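Local coordinates for endonuclease V isoform X2 (Ciona intestinalis, PDB 6OZI), which probably cleaves inosine-containing nucleic acids in a metal-dependent way, as an endonuclease V whose eukaryotic members have turned to RNA, at residues 53-58 with 95-100; 172-177 with 186-191. The protein carries 1 engineered substitution. All blocks are in the same frame, centred on the assembly; numbering follows the deposited sequence.

Interaction 1: residues 53-58 with 95-100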
loop_
_atom_site.group_PDB
_atom_site.type_symbol
_atom_site.label_atom_id
_atom_site.label_comp_id
_atom_site.label_asym_id
_atom_site.label_seq_id
_atom_site.Cartn_x
_atom_site.Cartn_y
_atom_site.Cartn_z
ATOM N N ALA A 53 4.995 -11.272 -15.692
ATOM C CA ALA A 53 3.695 -11.144 -15.051
ATOM C C ALA A 53 3.407 -12.418 -14.273
ATOM O O ALA A 53 4.100 -13.427 -14.411
ATOM C CB ALA A 53 2.591 -10.864 -16.075
ATOM N N VAL A 54 2.373 -12.362 -13.437
ATOM C CA VAL A 54 1.940 -13.505 -12.638
ATOM C C VAL A 54 0.417 -13.545 -12.651
ATOM O O VAL A 54 -0.232 -12.558 -12.295
ATOM C CB VAL A 54 2.451 -13.428 -11.188
ATOM C CG1 VAL A 54 1.824 -14.522 -10.348
ATOM C CG2 VAL A 54 3.973 -13.506 -11.139
ATOM N N SER A 55 -0.154 -14.664 -13.078
ATOM C CA SER A 55 -1.586 -14.882 -12.955
ATOM C C SER A 55 -1.882 -15.623 -11.656
ATOM O O SER A 55 -1.009 -16.256 -11.064
ATOM C CB SER A 55 -2.126 -15.666 -14.151
ATOM O OG SER A 55 -1.644 -16.997 -14.164
ATOM N N CYS A 56 -3.126 -15.512 -11.197
ATOM C CA CYS A 56 -3.560 -16.223 -10.002
ATOM C C CYS A 56 -5.023 -16.608 -10.144
ATOM O O CYS A 56 -5.850 -15.803 -10.591
ATOM C CB CYS A 56 -3.378 -15.382 -8.730
ATOM S SG CYS A 56 -4.024 -16.164 -7.212
ATOM N N MET A 57 -5.336 -17.839 -9.755
ATOM C CA MET A 57 -6.715 -18.294 -9.677
ATOM C C MET A 57 -6.946 -18.831 -8.274
ATOM O O MET A 57 -6.093 -19.542 -7.731
ATOM C CB MET A 57 -7.020 -19.363 -10.738
ATOM C CG MET A 57 -8.420 -19.958 -10.645
ATOM S SD MET A 57 -8.938 -20.850 -12.140
ATOM C CE MET A 57 -9.195 -19.514 -13.316
ATOM N N VAL A 58 -8.077 -18.455 -7.679
ATOM C CA VAL A 58 -8.438 -18.871 -6.332
ATOM C C VAL A 58 -9.831 -19.474 -6.377
ATOM O O VAL A 58 -10.626 -19.192 -7.276
ATOM C CB VAL A 58 -8.407 -17.701 -5.324
ATOM C CG1 VAL A 58 -6.989 -17.180 -5.130
ATOM C CG2 VAL A 58 -9.329 -16.584 -5.794
ATOM N N GLN A 95 -7.448 -19.171 -19.205
ATOM C CA GLN A 95 -7.662 -20.529 -19.697
ATOM C C GLN A 95 -6.645 -21.500 -19.112
ATOM O O GLN A 95 -6.983 -22.648 -18.793
ATOM C CB GLN A 95 -7.607 -20.547 -21.224
ATOM C CG GLN A 95 -8.625 -19.635 -21.885
ATOM C CD GLN A 95 -9.743 -20.406 -22.550
ATOM O OE1 GLN A 95 -10.370 -21.273 -21.931
ATOM N NE2 GLN A 95 -9.991 -20.110 -23.826
ATOM N N GLN A 96 -5.382 -21.077 -19.020
ATOM C CA GLN A 96 -4.358 -21.937 -18.433
ATOM C C GLN A 96 -4.640 -22.209 -16.954
ATOM O O GLN A 96 -4.582 -23.361 -16.502
ATOM C CB GLN A 96 -2.973 -21.325 -18.637
ATOM C CG GLN A 96 -2.501 -21.373 -20.088
ATOM C CD GLN A 96 -2.486 -22.793 -20.661
ATOM O OE1 GLN A 96 -2.158 -23.764 -19.968
ATOM N NE2 GLN A 96 -2.857 -22.916 -21.934
ATOM N N GLU A 97 -4.912 -21.152 -16.171
ATOM C CA GLU A 97 -5.240 -21.365 -14.761
ATOM C C GLU A 97 -6.435 -22.296 -14.616
ATOM O O GLU A 97 -6.424 -23.203 -13.778
ATOM C CB GLU A 97 -5.524 -20.034 -14.054
ATOM C CG GLU A 97 -4.321 -19.115 -13.855
ATOM C CD GLU A 97 -3.352 -19.613 -12.784
ATOM O OE1 GLU A 97 -3.626 -20.645 -12.135
ATOM O OE2 GLU A 97 -2.303 -18.969 -12.593
ATOM N N LEU A 98 -7.471 -22.085 -15.432
ATOM C CA LEU A 98 -8.685 -22.887 -15.345
ATOM C C LEU A 98 -8.391 -24.348 -15.644
ATOM O O LEU A 98 -8.873 -25.246 -14.947
ATOM C CB LEU A 98 -9.736 -22.345 -16.314
ATOM C CG LEU A 98 -11.083 -23.065 -16.324
ATOM C CD1 LEU A 98 -11.777 -22.872 -14.985
ATOM C CD2 LEU A 98 -11.957 -22.561 -17.463
ATOM N N GLN A 99 -7.626 -24.604 -16.710
ATOM C CA GLN A 99 -7.261 -25.974 -17.050
ATOM C C GLN A 99 -6.470 -26.626 -15.920
ATOM O O GLN A 99 -6.675 -27.808 -15.601
ATOM C CB GLN A 99 -6.475 -25.976 -18.362
ATOM C CG GLN A 99 -5.594 -27.180 -18.588
ATOM C CD GLN A 99 -5.005 -27.209 -19.996
ATOM O OE1 GLN A 99 -4.434 -26.221 -20.470
ATOM N NE2 GLN A 99 -5.108 -28.359 -20.653
ATOM N N LEU A 100 -5.557 -25.869 -15.301
ATOM C CA LEU A 100 -4.821 -26.387 -14.151
ATOM C C LEU A 100 -5.759 -26.723 -12.992
ATOM O O LEU A 100 -5.636 -27.784 -12.373
ATOM C CB LEU A 100 -3.767 -25.370 -13.722
ATOM C CG LEU A 100 -2.821 -25.759 -12.595
ATOM C CD1 LEU A 100 -2.190 -27.099 -12.869
ATOM C CD2 LEU A 100 -1.758 -24.690 -12.495
#

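Interaction 2: residues 172-177 with 186-191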
loop_
_atom_site.group_PDB
_atom_site.type_symbol
_atom_site.label_atom_id
_atom_site.label_comp_id
_atom_site.label_asym_id
_atom_site.label_seq_id
_atom_site.Cartn_x
_atom_site.Cartn_y
_atom_site.Cartn_z
ATOM N N GLY A 172 -30.893 4.260 -0.492
ATOM C CA GLY A 172 -30.656 3.172 -1.411
ATOM C C GLY A 172 -29.204 2.758 -1.431
ATOM O O GLY A 172 -28.319 3.463 -0.947
ATOM N N ASN A 173 -28.957 1.577 -2.003
ATOM C CA ASN A 173 -27.596 1.084 -2.138
ATOM C C ASN A 173 -27.319 0.446 -3.494
ATOM O O ASN A 173 -26.208 -0.052 -3.702
ATOM C CB ASN A 173 -27.263 0.074 -1.014
ATOM C CG ASN A 173 -28.045 -1.229 -1.130
ATOM O OD1 ASN A 173 -29.213 -1.238 -1.508
ATOM N ND2 ASN A 173 -27.400 -2.335 -0.785
ATOM N N GLU A 174 -28.276 0.469 -4.423
ATOM C CA GLU A 174 -28.126 -0.111 -5.755
ATOM C C GLU A 174 -28.725 0.839 -6.781
ATOM O O GLU A 174 -29.835 1.341 -6.585
ATOM C CB GLU A 174 -28.818 -1.475 -5.845
ATOM C CG GLU A 174 -28.138 -2.561 -5.037
ATOM C CD GLU A 174 -28.907 -3.864 -5.045
ATOM O OE1 GLU A 174 -30.152 -3.821 -5.031
ATOM O OE2 GLU A 174 -28.271 -4.934 -5.066
ATOM N N LEU A 175 -27.997 1.088 -7.866
ATOM C CA LEU A 175 -28.424 2.014 -8.908
ATOM C C LEU A 175 -28.194 1.372 -10.268
ATOM O O LEU A 175 -27.067 0.986 -10.586
ATOM C CB LEU A 175 -27.647 3.328 -8.817
ATOM C CG LEU A 175 -27.941 4.320 -9.938
ATOM C CD1 LEU A 175 -29.323 4.918 -9.727
ATOM C CD2 LEU A 175 -26.884 5.408 -10.042
ATOM N N ASP A 176 -29.240 1.287 -11.082
ATOM C CA ASP A 176 -29.072 0.758 -12.427
ATOM C C ASP A 176 -28.308 1.757 -13.279
ATOM O O ASP A 176 -28.616 2.952 -13.281
ATOM C CB ASP A 176 -30.423 0.449 -13.078
ATOM C CG ASP A 176 -31.155 -0.690 -12.404
ATOM O OD1 ASP A 176 -30.628 -1.821 -12.425
ATOM O OD2 ASP A 176 -32.278 -0.470 -11.907
ATOM N N ILE A 177 -27.311 1.268 -14.007
ATOM C CA ILE A 177 -26.582 2.063 -14.988
ATOM C C ILE A 177 -27.166 1.737 -16.355
ATOM O O ILE A 177 -27.287 0.560 -16.719
ATOM C CB ILE A 177 -25.073 1.773 -14.923
ATOM C CG1 ILE A 177 -24.501 2.324 -13.615
ATOM C CG2 ILE A 177 -24.353 2.358 -16.122
ATOM C CD1 ILE A 177 -23.098 1.833 -13.289
ATOM N N LEU A 186 -27.112 -1.743 -18.272
ATOM C CA LEU A 186 -25.801 -2.308 -18.539
ATOM C C LEU A 186 -25.163 -2.934 -17.310
ATOM O O LEU A 186 -24.419 -3.915 -17.439
ATOM C CB LEU A 186 -24.872 -1.222 -19.090
ATOM C CG LEU A 186 -25.310 -0.505 -20.374
ATOM C CD1 LEU A 186 -24.262 0.510 -20.808
ATOM C CD2 LEU A 186 -25.596 -1.488 -21.502
ATOM N N ALA A 187 -25.414 -2.366 -16.133
ATOM C CA ALA A 187 -24.733 -2.765 -14.912
ATOM C C ALA A 187 -25.507 -2.224 -13.721
ATOM O O ALA A 187 -26.516 -1.529 -13.863
ATOM C CB ALA A 187 -23.288 -2.261 -14.893
ATOM N N LYS A 188 -24.991 -2.520 -12.535
ATOM C CA LYS A 188 -25.584 -2.088 -11.279
ATOM C C LYS A 188 -24.460 -1.523 -10.420
ATOM O O LYS A 188 -23.466 -2.211 -10.167
ATOM C CB LYS A 188 -26.291 -3.261 -10.593
ATOM C CG LYS A 188 -27.570 -2.903 -9.883
ATOM C CD LYS A 188 -28.447 -4.137 -9.779
ATOM C CE LYS A 188 -29.865 -3.796 -9.333
ATOM N NZ LYS A 188 -30.691 -3.302 -10.456
ATOM N N ALA A 189 -24.583 -0.256 -10.043
ATOM C CA ALA A 189 -23.696 0.354 -9.058
ATOM C C ALA A 189 -24.169 -0.048 -7.667
ATOM O O ALA A 189 -25.312 0.230 -7.297
ATOM C CB ALA A 189 -23.697 1.872 -9.207
ATOM N N VAL A 190 -23.315 -0.732 -6.910
ATOM C CA VAL A 190 -23.736 -1.322 -5.647
ATOM C C VAL A 190 -22.796 -0.903 -4.531
ATOM O O VAL A 190 -21.629 -0.552 -4.752
ATOM C CB VAL A 190 -23.820 -2.864 -5.715
ATOM C CG1 VAL A 190 -24.787 -3.298 -6.813
ATOM C CG2 VAL A 190 -22.436 -3.479 -5.904
ATOM N N LEU A 191 -23.333 -0.947 -3.315
ATOM C CA LEU A 191 -22.598 -0.618 -2.098
ATOM C C LEU A 191 -23.097 -1.578 -1.022
ATOM O O LEU A 191 -24.135 -1.336 -0.400
ATOM C CB LEU A 191 -22.827 0.839 -1.722
ATOM C CG LEU A 191 -21.873 1.535 -0.760
ATOM C CD1 LEU A 191 -22.173 3.024 -0.793
ATOM C CD2 LEU A 191 -22.019 0.993 0.662
#

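Interaction 1: residues 53-58 with 95-100
Ser-55 on the strand and Glu-97 on the helix make the polar half of this buried contact. Ser-55 OG donates to Glu-97 OE2 at 2.6 Å and lands on the anti lone pair of that oxygen, the one turned away from OE1. OG stands between its own backbone N and carbonyl carbon (chi1 68°), which sends the hydroxyl toward the helix. The two carboxylate oxygens have further partners on the neighbouring strand 67-76: OE2 also bonds Thr-73 OG1, and OE1 takes ND2 of Asn-71, which with Thr-72 binds a potassium ion; a potassium lies about 7 Å from the Glu-97 side chain.

The apolar half belongs to Met-57. Met-57 and Glu-97 run past one another, each heading for the other's backbone, with Met-57 CB 3.7 Å from Glu-97 CB. The bend at chi3 (-71°) then turns the methyl back, so that Met-57 CE lies 3.8 Å from Glu-97 CB and 4.2 Å from Leu-98 CB, and SD rests against the helix backbone, 3.8 Å from Leu-98 CA. Phe-94 and Leu-101 of the same helix also touch Met-57.

The axes of the segments 53-58 and 95-100 approach to 8.5 Å at 42°, as helix 86-104 packs on one face of the sheet. Three hydrogen bonds on one buried carboxylate would hold its rotation and probably favour its charged form, tying the helix to two adjacent strands at once.

Interaction 2: residues 172-177 with 186-191
A classic beta bulge sets two residues, Leu-186 and Ala-187, against the single Ile-177 in an otherwise regular antiparallel pairing. Around it Leu-186 N gives its hydrogen to Ile-177 O at 2.8 Å. Ile-177 N returns a bond to Ala-187 O that is straight at hydrogen (173°) yet reaches that oxygen from above the carbonyl plane. Leu-175 and Ala-189 follow as a hydrogen-bonded pair, N to O both ways. At the other end, just beyond the strands, Asn-173 and Leu-191 are joined by two weak bonds, one of them from the Asn-173 amide, ND2 to Leu-191 O at 3.4 Å.

On one face the Asp-176 and Lys-188 side chains rise together from a non-hydrogen-bonded pair. A turn at chi4 (81°) swings the ammonium over to the carboxylate in a salt bridge whose 2.5 Å from Lys-188 NZ to Asp-176 OD1 is doubtfully short. A methionine in place of Lys-188 would probably leave the Asp-176 carboxylate without its positive mate on this face. Next along, Glu-174 CG meets Val-190 CG1 at 3.9 Å.

The other face is apolar: Ile-177 CD1 reaches Ala-189 CB at 4.1 Å, Phe-201 touches both residues, and helix 157-169 covers Leu-175. The segments belong to a bulged beta hairpin (strands 174-179 and 184-190) at one edge of the sheet, within the RNase H-like fold of the family.

How the interactions relate
Both interactions reach the same mixed sheet, on opposite sides of the chain's centre. Their centres lie 30 Å apart and their nearest atoms about 19 Å, so they do not touch. Interaction 1 comes first along the chain and is complete before interaction 2 opens. It joins strand 52-61, next to strand 67-76, which is outermost within the chain, to helix 86-104; interaction 2 pairs strand 184-190 with the chain's outermost strand at the other end, 174-179. Four strands, 37-45, 112-116, 140-144 and 200-206, separate them. One contact thus fastens a helix to the sheet and the other builds its far margin, and each comes within about 7 Å of the bound nucleic acid.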